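Local coordinates for protein methylaspartate ammonia-lyase (Citrobacter amalonaticus, PDB 1KKO) that catalyses the reversible, magnesium-dependent anti elimination of ammonia from L-threo-3-methylaspartate to give mesaconate, as a homodimeric member of the enolase superfamily, at residues R286-I291 against G323-V328; N311-I316 against V342-Y347; G352-Q357 against R379-L384; E202-K207 against G241-I246; R230-L235 against Q266-Y271. All blocks are in the same frame, centred on the assembly; numbering follows the deposited sequence.

Contact 1: R286-I291 against G323-V328; sequences RMLTAI and GSCHMV
Ser324, Leu288 and Thr289 carry this contact, where the loop leading into strand 327-330 is laid against the flank of helix 281-298. Thr289 and Ser324 come closest, with CA atoms only 3.9 Å apart. A chi1 of -63° sets Thr289 OG1 beside its own backbone N and against Ser324, 3.3 Å from Ser324 CB; this hydroxyl bonds back to Ile285 O, while Ser324 OG is held by Phe319 O. At the preceding helix position Leu288 CB lies 3.3 Å from Ser324 O. That carbonyl also comes within 2.9 Å of Leu288 O, two acceptors side by side; Thr292 OG1 is bonded to each, which probably eases the repulsion. Farther along, Leu288 CD1 reaches Cys325 CB at 4.4 Å, a light apolar touch. Gly323, with positive phi, ends helix 313-321 in a Schellman motif and turns the chain toward Ser324. Leu288 and Cys325 both lean on Ala306 of strand 303-306, which lies between strands 270-273 and 327-330 in the barrel sheet.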
# COMPACT_ATOMS: atom_id res chain seq x y z
N ARG A 286 8.31 -27.48 -22.87
CA ARG A 286 8.70 -27.74 -24.25
C ARG A 286 8.44 -26.54 -25.16
O ARG A 286 9.27 -26.18 -26.00
CB ARG A 286 7.98 -28.98 -24.78
CG ARG A 286 8.68 -30.25 -24.41
CD ARG A 286 8.09 -31.47 -25.08
NE ARG A 286 6.79 -31.77 -24.50
CZ ARG A 286 6.59 -32.55 -23.45
NH1 ARG A 286 5.35 -32.76 -23.01
NH2 ARG A 286 7.61 -33.13 -22.82
N MSE A 287 7.31 -25.89 -24.98
CA MSE A 287 6.97 -24.75 -25.79
C MSE A 287 7.92 -23.57 -25.59
O MSE A 287 8.38 -22.94 -26.54
CB MSE A 287 5.56 -24.32 -25.45
CG MSE A 287 5.18 -23.03 -26.06
SE MSE A 287 4.85 -23.16 -27.94
CE MSE A 287 4.25 -24.95 -28.09
N LEU A 288 8.20 -23.24 -24.33
CA LEU A 288 9.11 -22.13 -24.08
C LEU A 288 10.50 -22.44 -24.62
O LEU A 288 11.16 -21.57 -25.17
CB LEU A 288 9.18 -21.82 -22.59
CG LEU A 288 7.90 -21.32 -21.94
CD1 LEU A 288 8.20 -20.95 -20.49
CD2 LEU A 288 7.33 -20.13 -22.68
N THR A 289 10.93 -23.69 -24.47
CA THR A 289 12.24 -24.11 -24.97
C THR A 289 12.34 -23.84 -26.47
O THR A 289 13.32 -23.31 -26.96
CB THR A 289 12.48 -25.59 -24.67
OG1 THR A 289 12.50 -25.81 -23.25
CG2 THR A 289 13.86 -26.05 -25.16
N ALA A 290 11.29 -24.22 -27.19
CA ALA A 290 11.24 -24.00 -28.62
C ALA A 290 11.25 -22.51 -29.00
O ALA A 290 11.91 -22.12 -29.96
CB ALA A 290 10.04 -24.69 -29.22
N ILE A 291 10.53 -21.67 -28.26
CA ILE A 291 10.56 -20.24 -28.54
C ILE A 291 11.97 -19.69 -28.30
O ILE A 291 12.48 -18.89 -29.09
CB ILE A 291 9.52 -19.47 -27.70
CG1 ILE A 291 8.10 -19.91 -28.08
CG2 ILE A 291 9.68 -17.96 -27.90
CD1 ILE A 291 7.03 -19.43 -27.11
N GLY A 323 16.48 -25.49 -19.70
CA GLY A 323 16.96 -24.36 -20.46
C GLY A 323 15.81 -23.74 -21.24
O GLY A 323 15.97 -23.29 -22.36
N SER A 324 14.65 -23.67 -20.59
CA SER A 324 13.43 -23.35 -21.31
C SER A 324 13.20 -21.89 -21.64
O SER A 324 12.43 -21.58 -22.55
CB SER A 324 12.24 -23.89 -20.52
OG SER A 324 12.14 -23.27 -19.25
N CYS A 325 13.88 -20.99 -20.94
CA CYS A 325 13.62 -19.56 -21.08
C CYS A 325 14.73 -18.81 -20.38
O CYS A 325 15.60 -19.42 -19.77
CB CYS A 325 12.27 -19.21 -20.45
SG CYS A 325 12.12 -19.76 -18.76
N HIS A 326 14.71 -17.49 -20.47
CA HIS A 326 15.78 -16.69 -19.90
C HIS A 326 15.59 -16.35 -18.44
O HIS A 326 16.56 -16.13 -17.73
CB HIS A 326 15.90 -15.39 -20.68
CG HIS A 326 16.04 -15.62 -22.15
ND1 HIS A 326 14.95 -15.71 -22.99
CD2 HIS A 326 17.13 -15.81 -22.93
CE1 HIS A 326 15.37 -15.94 -24.22
NE2 HIS A 326 16.68 -16.00 -24.21
N MSE A 327 14.34 -16.29 -18.01
CA MSE A 327 13.98 -15.86 -16.67
C MSE A 327 12.74 -16.61 -16.25
O MSE A 327 11.91 -16.95 -17.09
CB MSE A 327 13.69 -14.36 -16.70
CG MSE A 327 13.24 -13.75 -15.39
SE MSE A 327 12.90 -11.84 -15.55
CE MSE A 327 14.62 -11.21 -14.98
N VAL A 328 12.62 -16.88 -14.95
CA VAL A 328 11.43 -17.51 -14.41
C VAL A 328 10.83 -16.65 -13.30
O VAL A 328 11.57 -16.13 -12.46
CB VAL A 328 11.70 -18.91 -13.80
CG1 VAL A 328 12.02 -19.92 -14.88
CG2 VAL A 328 12.80 -18.86 -12.80

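Contact 2: N311-I316 against V342-Y347; sequences NTYQDI and VDAVLY
With CG anti to the backbone N (chi1 168°), the ring of Tyr313 swings out from the first turn of its helix and reaches helix 339-351; Tyr347, with chi1 -168°, sends its ring back to meet it. The Tyr313 ring comes in edge first: Ala344 N lies near the ring plane, 3.7 Å from CE1, and the same CE1 touches Asp343 CB at 3.7 Å. Its hydroxyl end arrives 3.7 Å from Tyr347 CD1, the two side chains crossing at about a right angle. These are neighbouring outer helices of the TIM barrel, and the small Ala344 lets them close in: its CB packs 3.9 Å from Ile316 CD1 and 4.0 Å from Tyr313 CD1. Ile316 and Ala344 both rest on Ile330 of the strand beneath. The start of helix 313-321 is fixed by a capping box, in which Asp315 N donates to Thr312 OG1 (3.0 Å) and Thr312 N donates to Asp315 OD2 (3.0 Å), meeting that oxygen from above the carboxylate plane. Asn311 N uses the anti lone pair of the same OD2, while OD1 forms a salt bridge with Lys281. Asp343 OD1 accepts from Trp158, and Tyr347 OH bonds to Asp321.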
# COMPACT_ATOMS: atom_id res chain seq x y z
N ASN A 311 5.20 -23.14 -10.63
CA ASN A 311 4.69 -22.72 -9.32
C ASN A 311 5.59 -23.02 -8.14
O ASN A 311 5.92 -22.12 -7.36
CB ASN A 311 3.34 -23.40 -9.05
CG ASN A 311 2.31 -23.10 -10.09
OD1 ASN A 311 2.18 -21.96 -10.57
ND2 ASN A 311 1.52 -24.11 -10.45
N THR A 312 5.96 -24.29 -7.98
CA THR A 312 6.70 -24.76 -6.83
C THR A 312 8.20 -24.71 -7.05
O THR A 312 8.68 -24.50 -8.17
CB THR A 312 6.35 -26.22 -6.54
OG1 THR A 312 6.83 -27.02 -7.63
CG2 THR A 312 4.82 -26.45 -6.49
N TYR A 313 8.93 -24.96 -5.98
CA TYR A 313 10.38 -25.08 -6.05
C TYR A 313 10.77 -26.10 -7.13
O TYR A 313 11.60 -25.81 -7.99
CB TYR A 313 10.98 -25.50 -4.69
CG TYR A 313 12.43 -25.89 -4.85
CD1 TYR A 313 13.41 -24.93 -4.93
CD2 TYR A 313 12.80 -27.21 -4.99
CE1 TYR A 313 14.73 -25.28 -5.13
CE2 TYR A 313 14.12 -27.57 -5.18
CZ TYR A 313 15.08 -26.60 -5.25
OH TYR A 313 16.42 -26.92 -5.46
N GLN A 314 10.16 -27.28 -7.10
CA GLN A 314 10.51 -28.30 -8.09
C GLN A 314 10.15 -27.85 -9.51
O GLN A 314 10.90 -28.13 -10.46
CB GLN A 314 9.87 -29.65 -7.77
CG GLN A 314 10.34 -30.75 -8.72
CD GLN A 314 11.83 -31.06 -8.60
OE1 GLN A 314 12.33 -31.27 -7.50
NE2 GLN A 314 12.53 -31.09 -9.73
N ASP A 315 9.04 -27.15 -9.67
CA ASP A 315 8.69 -26.64 -10.98
C ASP A 315 9.81 -25.74 -11.50
O ASP A 315 10.20 -25.81 -12.66
CB ASP A 315 7.41 -25.80 -10.95
CG ASP A 315 6.18 -26.60 -10.65
OD1 ASP A 315 6.17 -27.84 -10.78
OD2 ASP A 315 5.14 -26.00 -10.30
N ILE A 316 10.30 -24.86 -10.64
CA ILE A 316 11.33 -23.92 -11.03
C ILE A 316 12.61 -24.67 -11.44
O ILE A 316 13.24 -24.33 -12.44
CB ILE A 316 11.59 -22.93 -9.88
CG1 ILE A 316 10.36 -22.02 -9.72
CG2 ILE A 316 12.85 -22.13 -10.14
CD1 ILE A 316 10.20 -21.44 -8.35
N VAL A 342 14.31 -18.89 -1.32
CA VAL A 342 15.76 -18.78 -1.25
C VAL A 342 16.38 -19.90 -2.08
O VAL A 342 17.25 -19.66 -2.91
CB VAL A 342 16.28 -18.86 0.20
CG1 VAL A 342 17.78 -18.68 0.22
CG2 VAL A 342 15.61 -17.80 1.10
N ASP A 343 15.93 -21.13 -1.87
CA ASP A 343 16.50 -22.25 -2.62
C ASP A 343 16.27 -22.10 -4.11
O ASP A 343 17.15 -22.41 -4.91
CB ASP A 343 15.92 -23.56 -2.12
CG ASP A 343 16.45 -23.96 -0.77
OD1 ASP A 343 17.58 -23.57 -0.41
OD2 ASP A 343 15.79 -24.69 -0.01
N ALA A 344 15.09 -21.63 -4.51
CA ALA A 344 14.79 -21.45 -5.92
C ALA A 344 15.69 -20.39 -6.56
O ALA A 344 16.22 -20.59 -7.65
CB ALA A 344 13.35 -21.08 -6.11
N VAL A 345 15.86 -19.25 -5.89
CA VAL A 345 16.68 -18.19 -6.43
C VAL A 345 18.13 -18.68 -6.57
O VAL A 345 18.78 -18.46 -7.60
CB VAL A 345 16.63 -16.92 -5.55
CG1 VAL A 345 17.66 -15.94 -5.99
CG2 VAL A 345 15.24 -16.29 -5.59
N LEU A 346 18.65 -19.33 -5.54
CA LEU A 346 20.01 -19.85 -5.58
C LEU A 346 20.16 -20.90 -6.68
O LEU A 346 21.21 -20.95 -7.34
CB LEU A 346 20.41 -20.46 -4.22
CG LEU A 346 20.45 -19.49 -3.03
CD1 LEU A 346 21.02 -20.14 -1.80
CD2 LEU A 346 21.18 -18.21 -3.33
N TYR A 347 19.15 -21.73 -6.89
CA TYR A 347 19.23 -22.76 -7.93
C TYR A 347 19.30 -22.09 -9.29
O TYR A 347 20.12 -22.47 -10.15
CB TYR A 347 18.02 -23.71 -7.86
CG TYR A 347 18.21 -24.93 -8.72
CD1 TYR A 347 18.80 -26.07 -8.20
CD2 TYR A 347 17.83 -24.94 -10.04
CE1 TYR A 347 18.99 -27.19 -8.97
CE2 TYR A 347 18.05 -26.04 -10.83
CZ TYR A 347 18.62 -27.17 -10.29
OH TYR A 347 18.82 -28.28 -11.08

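Contact 3: G352-Q357 against R379-L384; sequences GMEAYQ and RPMRML
Strands 354-357 and 382-384 run side by side in the parallel barrel sheet, joined through helix 365-378 as a beta-alpha-beta unit, and Tyr356 with Arg382 and Gln357 with Met383 form its bridges. Packing is tightest along the backbone. Gln357 N donates to Arg382 O at 2.8 Å and Leu384 N to Gln357 O at 3.0 Å, while Ala355 O takes Met381 N in the carbonyl plane and Arg382 N only weakly. On the side of Gln357 and Met383, under helix 365-378, the extended Gln357 chain crosses Pro380, with OE1 3.8 Å from CG of that proline; its NE2 is held by Cys371 O. Tyr356 and Arg382 point to the other side, where Tyr356 CD1 meets Arg382 CG at 3.9 Å and the tyrosine ring has Arg382 O and Leu384 N at its edge, in plane. Arg382 then bends away at chi3 (-57°) to a cation-pi contact with Tyr271 and a bond to His236, and the tyrosine ring approaches substrate-binding Gln329. The solvent side is the end at exposed Met381, whose selenomethionine chain, bent at chi2 and chi3, brings CE to 3.1 Å from Glu354 OE1. That carboxylate takes its polar partners elsewhere, from Lys303 and Tyr271. At the opposite end of the contact Tyr356 reaches along strand 382-384 until its OH lies 3.6 Å from Leu384 CD1.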
# COMPACT_ATOMS: atom_id res chain seq x y z
N GLY A 352 22.50 -20.31 -14.17
CA GLY A 352 22.45 -19.28 -15.20
C GLY A 352 21.08 -18.78 -15.61
O GLY A 352 20.97 -18.01 -16.56
N MSE A 353 20.04 -19.25 -14.92
CA MSE A 353 18.66 -18.81 -15.14
C MSE A 353 18.45 -17.51 -14.38
O MSE A 353 18.85 -17.40 -13.21
CB MSE A 353 17.68 -19.86 -14.61
CG MSE A 353 16.22 -19.42 -14.62
SE MSE A 353 15.51 -19.15 -16.41
CE MSE A 353 15.15 -20.98 -16.83
N GLU A 354 17.85 -16.51 -15.01
CA GLU A 354 17.57 -15.26 -14.31
C GLU A 354 16.38 -15.50 -13.39
O GLU A 354 15.32 -15.98 -13.81
CB GLU A 354 17.28 -14.12 -15.28
CG GLU A 354 18.48 -13.77 -16.14
CD GLU A 354 18.21 -12.67 -17.14
OE1 GLU A 354 17.18 -11.97 -17.01
OE2 GLU A 354 19.03 -12.48 -18.06
N ALA A 355 16.57 -15.18 -12.11
CA ALA A 355 15.53 -15.34 -11.11
C ALA A 355 14.74 -14.05 -10.94
O ALA A 355 15.29 -13.02 -10.59
CB ALA A 355 16.14 -15.75 -9.81
N TYR A 356 13.45 -14.12 -11.22
CA TYR A 356 12.53 -13.01 -10.99
C TYR A 356 11.71 -13.37 -9.75
O TYR A 356 10.87 -14.27 -9.77
CB TYR A 356 11.66 -12.77 -12.24
CG TYR A 356 10.40 -11.96 -12.04
CD1 TYR A 356 10.31 -10.96 -11.05
CD2 TYR A 356 9.29 -12.22 -12.82
CE1 TYR A 356 9.13 -10.25 -10.89
CE2 TYR A 356 8.11 -11.51 -12.66
CZ TYR A 356 8.04 -10.55 -11.69
OH TYR A 356 6.85 -9.88 -11.50
N GLN A 357 12.02 -12.71 -8.64
CA GLN A 357 11.30 -12.94 -7.39
C GLN A 357 10.04 -12.10 -7.45
O GLN A 357 10.05 -10.89 -7.21
CB GLN A 357 12.16 -12.59 -6.18
CG GLN A 357 11.57 -13.12 -4.88
CD GLN A 357 12.35 -12.70 -3.68
OE1 GLN A 357 13.53 -13.04 -3.55
NE2 GLN A 357 11.71 -11.95 -2.79
N ARG A 379 19.64 -12.71 -3.79
CA ARG A 379 20.11 -12.01 -4.98
C ARG A 379 19.44 -12.39 -6.29
O ARG A 379 20.09 -12.75 -7.26
CB ARG A 379 21.63 -12.17 -5.14
CG ARG A 379 22.41 -11.84 -3.89
CD ARG A 379 22.02 -10.54 -3.27
NE ARG A 379 22.11 -9.46 -4.23
CZ ARG A 379 21.79 -8.21 -3.95
NH1 ARG A 379 21.36 -7.91 -2.72
NH2 ARG A 379 21.91 -7.26 -4.87
N PRO A 380 18.12 -12.27 -6.35
CA PRO A 380 17.45 -12.48 -7.63
C PRO A 380 17.80 -11.30 -8.56
O PRO A 380 18.26 -10.26 -8.10
CB PRO A 380 15.97 -12.45 -7.26
CG PRO A 380 15.94 -11.53 -6.06
CD PRO A 380 17.17 -11.92 -5.28
N MSE A 381 17.56 -11.47 -9.84
CA MSE A 381 17.78 -10.43 -10.83
C MSE A 381 16.72 -9.34 -10.83
O MSE A 381 16.98 -8.23 -11.30
CB MSE A 381 17.80 -11.09 -12.20
CG MSE A 381 19.15 -11.11 -12.81
SE MSE A 381 19.39 -9.43 -13.70
CE MSE A 381 18.69 -9.84 -15.41
N ARG A 382 15.53 -9.65 -10.32
CA ARG A 382 14.40 -8.76 -10.39
C ARG A 382 13.45 -9.08 -9.27
O ARG A 382 13.33 -10.23 -8.88
CB ARG A 382 13.70 -8.99 -11.72
CG ARG A 382 12.59 -8.02 -12.09
CD ARG A 382 12.24 -8.03 -13.56
NE ARG A 382 13.43 -7.75 -14.35
CZ ARG A 382 13.59 -8.00 -15.64
NH1 ARG A 382 12.61 -8.50 -16.37
NH2 ARG A 382 14.76 -7.75 -16.21
N MSE A 383 12.77 -8.06 -8.75
CA MSE A 383 11.78 -8.26 -7.70
C MSE A 383 10.55 -7.43 -7.99
O MSE A 383 10.64 -6.26 -8.33
CB MSE A 383 12.34 -7.89 -6.34
CG MSE A 383 11.30 -7.96 -5.23
SE MSE A 383 12.05 -7.94 -3.44
CE MSE A 383 13.16 -6.45 -3.60
N LEU A 384 9.39 -8.04 -7.84
CA LEU A 384 8.13 -7.35 -8.06
C LEU A 384 7.79 -6.33 -6.98
O LEU A 384 7.89 -6.61 -5.79
CB LEU A 384 6.99 -8.38 -8.13
CG LEU A 384 5.57 -7.84 -8.31
CD1 LEU A 384 5.39 -7.20 -9.68
CD2 LEU A 384 4.57 -8.96 -8.09

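Contact 4: E202-K207 against G241-I246; sequences EKLGFK and GTIGLI
Two short helices, 200-204 and 242-246, each following a barrel strand, meet here at the end of the sheet where strand 234-238 delivers the magnesium ligand Asp238. Leu204 is the wedge. With chi1 at 173° its CG is turned away from the backbone N, and the isobutyl group slides past Thr242 in the opposite direction, with CD2 3.3 Å from Thr242 O and 3.4 Å from Thr242 OG1. That hydroxyl is engaged by Val239 O. The other branch, CD1, meets Ile243 CG1 at 4.0 Å, the two chains crossing at about a right angle. Ile246 meets the same branch as Thr242: its CD1 packs 3.7 Å from Leu204 CD2, while its CB sits 3.5 Å from Phe206 O. Gly205, with positive phi, is the first residue to leave helical angles, and the chain runs on to that carbonyl. Val200 of helix 200-204 also touches Thr242 and Ile246, and Tyr257 of helix 251-260 packs on both Leu204 and Ile243, so three helices converge on this small apolar cluster.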
# COMPACT_ATOMS: atom_id res chain seq x y z
N GLU A 202 -8.21 -6.65 -28.04
CA GLU A 202 -8.04 -5.27 -27.59
C GLU A 202 -6.71 -4.91 -26.98
O GLU A 202 -6.39 -3.73 -26.90
CB GLU A 202 -9.13 -4.93 -26.59
CG GLU A 202 -10.53 -5.08 -27.16
CD GLU A 202 -10.66 -4.56 -28.59
OE1 GLU A 202 -10.02 -3.54 -28.94
OE2 GLU A 202 -11.41 -5.18 -29.38
N LYS A 203 -5.95 -5.90 -26.52
CA LYS A 203 -4.69 -5.60 -25.84
C LYS A 203 -3.48 -6.04 -26.68
O LYS A 203 -2.57 -5.27 -26.90
CB LYS A 203 -4.71 -6.19 -24.42
CG LYS A 203 -5.79 -5.50 -23.56
CD LYS A 203 -6.04 -6.17 -22.22
CE LYS A 203 -7.21 -5.51 -21.48
NZ LYS A 203 -7.49 -6.17 -20.18
N LEU A 204 -3.50 -7.27 -27.18
CA LEU A 204 -2.40 -7.73 -28.01
C LEU A 204 -2.60 -7.30 -29.46
O LEU A 204 -1.69 -6.84 -30.13
CB LEU A 204 -2.29 -9.25 -27.97
CG LEU A 204 -1.28 -9.91 -28.91
CD1 LEU A 204 0.15 -9.50 -28.58
CD2 LEU A 204 -1.42 -11.43 -28.84
N GLY A 205 -3.84 -7.47 -29.91
CA GLY A 205 -4.17 -7.27 -31.31
C GLY A 205 -4.21 -8.63 -31.97
O GLY A 205 -3.47 -9.53 -31.58
N PHE A 206 -5.06 -8.79 -32.98
CA PHE A 206 -5.18 -10.08 -33.66
C PHE A 206 -3.90 -10.48 -34.38
O PHE A 206 -3.67 -11.66 -34.61
CB PHE A 206 -6.39 -10.10 -34.61
CG PHE A 206 -6.17 -9.41 -35.94
CD1 PHE A 206 -6.29 -8.03 -36.06
CD2 PHE A 206 -5.92 -10.15 -37.08
CE1 PHE A 206 -6.13 -7.41 -37.30
CE2 PHE A 206 -5.77 -9.53 -38.32
CZ PHE A 206 -5.87 -8.16 -38.42
N LYS A 207 -3.09 -9.50 -34.72
CA LYS A 207 -1.81 -9.75 -35.36
C LYS A 207 -0.66 -9.20 -34.53
O LYS A 207 0.46 -9.07 -35.02
CB LYS A 207 -1.79 -9.11 -36.75
CG LYS A 207 -2.73 -9.78 -37.75
CD LYS A 207 -2.78 -11.30 -37.60
CE LYS A 207 -3.29 -11.99 -38.86
NZ LYS A 207 -3.52 -13.45 -38.67
N GLY A 241 -0.23 -15.59 -22.32
CA GLY A 241 -0.39 -16.61 -23.34
C GLY A 241 -1.01 -16.14 -24.64
O GLY A 241 -1.20 -16.96 -25.55
N THR A 242 -1.28 -14.85 -24.77
CA THR A 242 -2.01 -14.38 -25.96
C THR A 242 -1.23 -14.50 -27.26
O THR A 242 -1.84 -14.67 -28.31
CB THR A 242 -2.55 -12.95 -25.78
OG1 THR A 242 -1.47 -12.06 -25.46
CG2 THR A 242 -3.55 -12.87 -24.62
N ILE A 243 0.09 -14.40 -27.21
CA ILE A 243 0.89 -14.53 -28.42
C ILE A 243 0.71 -15.93 -29.02
O ILE A 243 0.54 -16.07 -30.24
CB ILE A 243 2.37 -14.17 -28.15
CG1 ILE A 243 2.48 -12.67 -27.87
CG2 ILE A 243 3.25 -14.54 -29.34
CD1 ILE A 243 3.85 -12.21 -27.40
N GLY A 244 0.69 -16.96 -28.18
CA GLY A 244 0.46 -18.31 -28.66
C GLY A 244 -0.89 -18.44 -29.36
O GLY A 244 -1.01 -19.16 -30.37
N LEU A 245 -1.89 -17.74 -28.84
CA LEU A 245 -3.23 -17.83 -29.42
C LEU A 245 -3.32 -17.29 -30.83
O LEU A 245 -4.06 -17.85 -31.65
CB LEU A 245 -4.24 -17.09 -28.54
CG LEU A 245 -4.50 -17.68 -27.16
CD1 LEU A 245 -5.50 -16.82 -26.43
CD2 LEU A 245 -5.00 -19.11 -27.23
N ILE A 246 -2.58 -16.23 -31.16
CA ILE A 246 -2.68 -15.64 -32.49
C ILE A 246 -1.76 -16.29 -33.50
O ILE A 246 -1.92 -16.06 -34.70
CB ILE A 246 -2.48 -14.10 -32.48
CG1 ILE A 246 -1.09 -13.71 -31.98
CG2 ILE A 246 -3.57 -13.44 -31.65
CD1 ILE A 246 -0.71 -12.30 -32.36

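Contact 5: R230-L235 against Q266-Y271; sequences RYHPTL and QGLPLY
Leu235 and Leu268 make the apolar centre, crossing obliquely with Leu235 CG 4.0 Å from Leu268 CB; Leu270 CD1 adds to it, 3.8 Å from Leu235 CB. Helix 209-225 covers this side, its Leu218 and Ile222 touching Leu235. One step outward, Leu268 CD2 sits over a face of the His232 imidazole, 3.7 Å from the ring centroid and 18° off the normal, a CH-pi contact. A chi1 of -166° extends the imidazole away from its own N, across to Leu268. Thr234 lies on the other side of the sheet, its CG2 3.5 Å from Tyr271 CD1 and its OG1 against the ring of Pro269. Between these layers, neighbouring parallel strands of the TIM barrel, which lead on to magnesium ligands Asp238 and Glu273, pair through Leu235: its N donates to Pro269 O at 2.8 Å, nearly straight, and its O accepts from Tyr271 N at 2.8 Å. At the polar rim a water, 2.9 Å from His232 NE2, donates to Gln266 O. Pro233 O, buried here, has no polar partner, so before Leu235 the segments meet mainly through apolar contact and a water bridge, and direct backbone pairing begins at Leu235.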
# COMPACT_ATOMS: atom_id res chain seq x y z
N ARG A 230 20.26 9.31 -18.24
CA ARG A 230 20.81 8.22 -17.45
C ARG A 230 19.72 7.18 -17.15
O ARG A 230 20.04 6.03 -16.82
CB ARG A 230 21.38 8.75 -16.14
CG ARG A 230 22.51 9.76 -16.32
CD ARG A 230 23.14 10.21 -15.02
NE ARG A 230 22.21 10.95 -14.17
CZ ARG A 230 21.85 12.22 -14.36
NH1 ARG A 230 22.34 12.91 -15.38
NH2 ARG A 230 21.00 12.79 -13.53
N TYR A 231 18.46 7.57 -17.27
CA TYR A 231 17.34 6.65 -16.99
C TYR A 231 17.09 5.75 -18.18
O TYR A 231 16.56 6.18 -19.19
CB TYR A 231 16.07 7.43 -16.63
CG TYR A 231 14.90 6.55 -16.24
CD1 TYR A 231 15.00 5.64 -15.19
CD2 TYR A 231 13.71 6.63 -16.93
CE1 TYR A 231 13.92 4.84 -14.84
CE2 TYR A 231 12.64 5.83 -16.59
CZ TYR A 231 12.75 4.94 -15.54
OH TYR A 231 11.67 4.16 -15.22
N HIS A 232 17.45 4.48 -18.03
CA HIS A 232 17.40 3.50 -19.11
C HIS A 232 16.80 2.21 -18.54
O HIS A 232 17.51 1.22 -18.35
CB HIS A 232 18.83 3.25 -19.60
CG HIS A 232 18.92 2.53 -20.91
ND1 HIS A 232 19.18 1.18 -21.00
CD2 HIS A 232 18.84 2.98 -22.19
CE1 HIS A 232 19.23 0.82 -22.27
NE2 HIS A 232 19.02 1.89 -23.02
N PRO A 233 15.50 2.23 -18.25
CA PRO A 233 14.88 1.06 -17.62
C PRO A 233 14.70 -0.11 -18.56
O PRO A 233 14.80 0.01 -19.78
CB PRO A 233 13.52 1.60 -17.20
CG PRO A 233 13.22 2.59 -18.25
CD PRO A 233 14.53 3.31 -18.45
N THR A 234 14.40 -1.26 -17.97
CA THR A 234 14.07 -2.45 -18.73
C THR A 234 12.56 -2.55 -18.89
O THR A 234 11.81 -2.22 -17.96
CB THR A 234 14.60 -3.68 -17.99
OG1 THR A 234 16.02 -3.69 -18.13
CG2 THR A 234 14.13 -4.99 -18.60
N LEU A 235 12.12 -2.99 -20.06
CA LEU A 235 10.70 -3.21 -20.33
C LEU A 235 10.36 -4.67 -20.11
O LEU A 235 11.08 -5.56 -20.56
CB LEU A 235 10.37 -2.79 -21.76
CG LEU A 235 10.84 -1.40 -22.16
CD1 LEU A 235 10.34 -1.09 -23.57
CD2 LEU A 235 10.38 -0.35 -21.16
N GLN A 266 13.35 0.77 -28.68
CA GLN A 266 14.34 1.85 -28.86
C GLN A 266 15.56 1.74 -27.94
O GLN A 266 15.99 2.72 -27.33
CB GLN A 266 13.67 3.21 -28.68
CG GLN A 266 12.54 3.43 -29.65
CD GLN A 266 11.97 4.83 -29.60
OE1 GLN A 266 12.52 5.75 -30.20
NE2 GLN A 266 10.85 4.99 -28.90
N GLY A 267 16.13 0.54 -27.85
CA GLY A 267 17.34 0.34 -27.08
C GLY A 267 17.14 -0.10 -25.64
O GLY A 267 18.10 -0.49 -24.98
N LEU A 268 15.91 -0.03 -25.14
CA LEU A 268 15.61 -0.48 -23.78
C LEU A 268 15.47 -2.00 -23.83
O LEU A 268 14.80 -2.51 -24.71
CB LEU A 268 14.32 0.16 -23.29
CG LEU A 268 14.30 1.70 -23.32
CD1 LEU A 268 12.94 2.26 -22.94
CD2 LEU A 268 15.37 2.26 -22.42
N PRO A 269 16.10 -2.73 -22.91
CA PRO A 269 15.97 -4.19 -22.91
C PRO A 269 14.51 -4.60 -22.80
O PRO A 269 13.75 -3.94 -22.09
CB PRO A 269 16.74 -4.63 -21.67
CG PRO A 269 17.64 -3.48 -21.33
CD PRO A 269 16.95 -2.25 -21.81
N LEU A 270 14.13 -5.66 -23.49
CA LEU A 270 12.75 -6.10 -23.51
C LEU A 270 12.61 -7.55 -23.06
O LEU A 270 13.35 -8.43 -23.50
CB LEU A 270 12.15 -5.93 -24.92
CG LEU A 270 10.71 -6.38 -25.12
CD1 LEU A 270 9.75 -5.52 -24.30
CD2 LEU A 270 10.34 -6.33 -26.60
N TYR A 271 11.65 -7.75 -22.16
CA TYR A 271 11.28 -9.06 -21.66
C TYR A 271 9.79 -9.27 -21.91
O TYR A 271 8.98 -8.37 -21.64
CB TYR A 271 11.50 -9.15 -20.16
CG TYR A 271 12.94 -9.32 -19.72
CD1 TYR A 271 13.85 -8.29 -19.84
CD2 TYR A 271 13.36 -10.51 -19.17
CE1 TYR A 271 15.18 -8.45 -19.43
CE2 TYR A 271 14.68 -10.68 -18.72
CZ TYR A 271 15.57 -9.64 -18.86
OH TYR A 271 16.87 -9.81 -18.42
O HOH W 1 18.06 3.37 -25.33

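How the contacts relate
From the N terminus, contact 4 opens first and joins two short helices that follow successive barrel strands; contact 5 opens before it closes, so these two cross, the second pairing strands 234-238 and 270-273. Contact 1 starts on the next helix, 281-298, and brings the entry of strand 327-330 back to it. Contact 2 crosses contact 1, linking the helices that precede and follow that strand. Contact 3 comes last, closing a beta-alpha-beta unit. Met327 of contact 1 packs on Tyr271 of contact 5, which bonds to Glu354 of contact 3, joining strand 270-273 to the neighbouring pair 327-330 and 354-357, from which strand 303-306 separates it. Val345 of contact 2 packs behind contact 3.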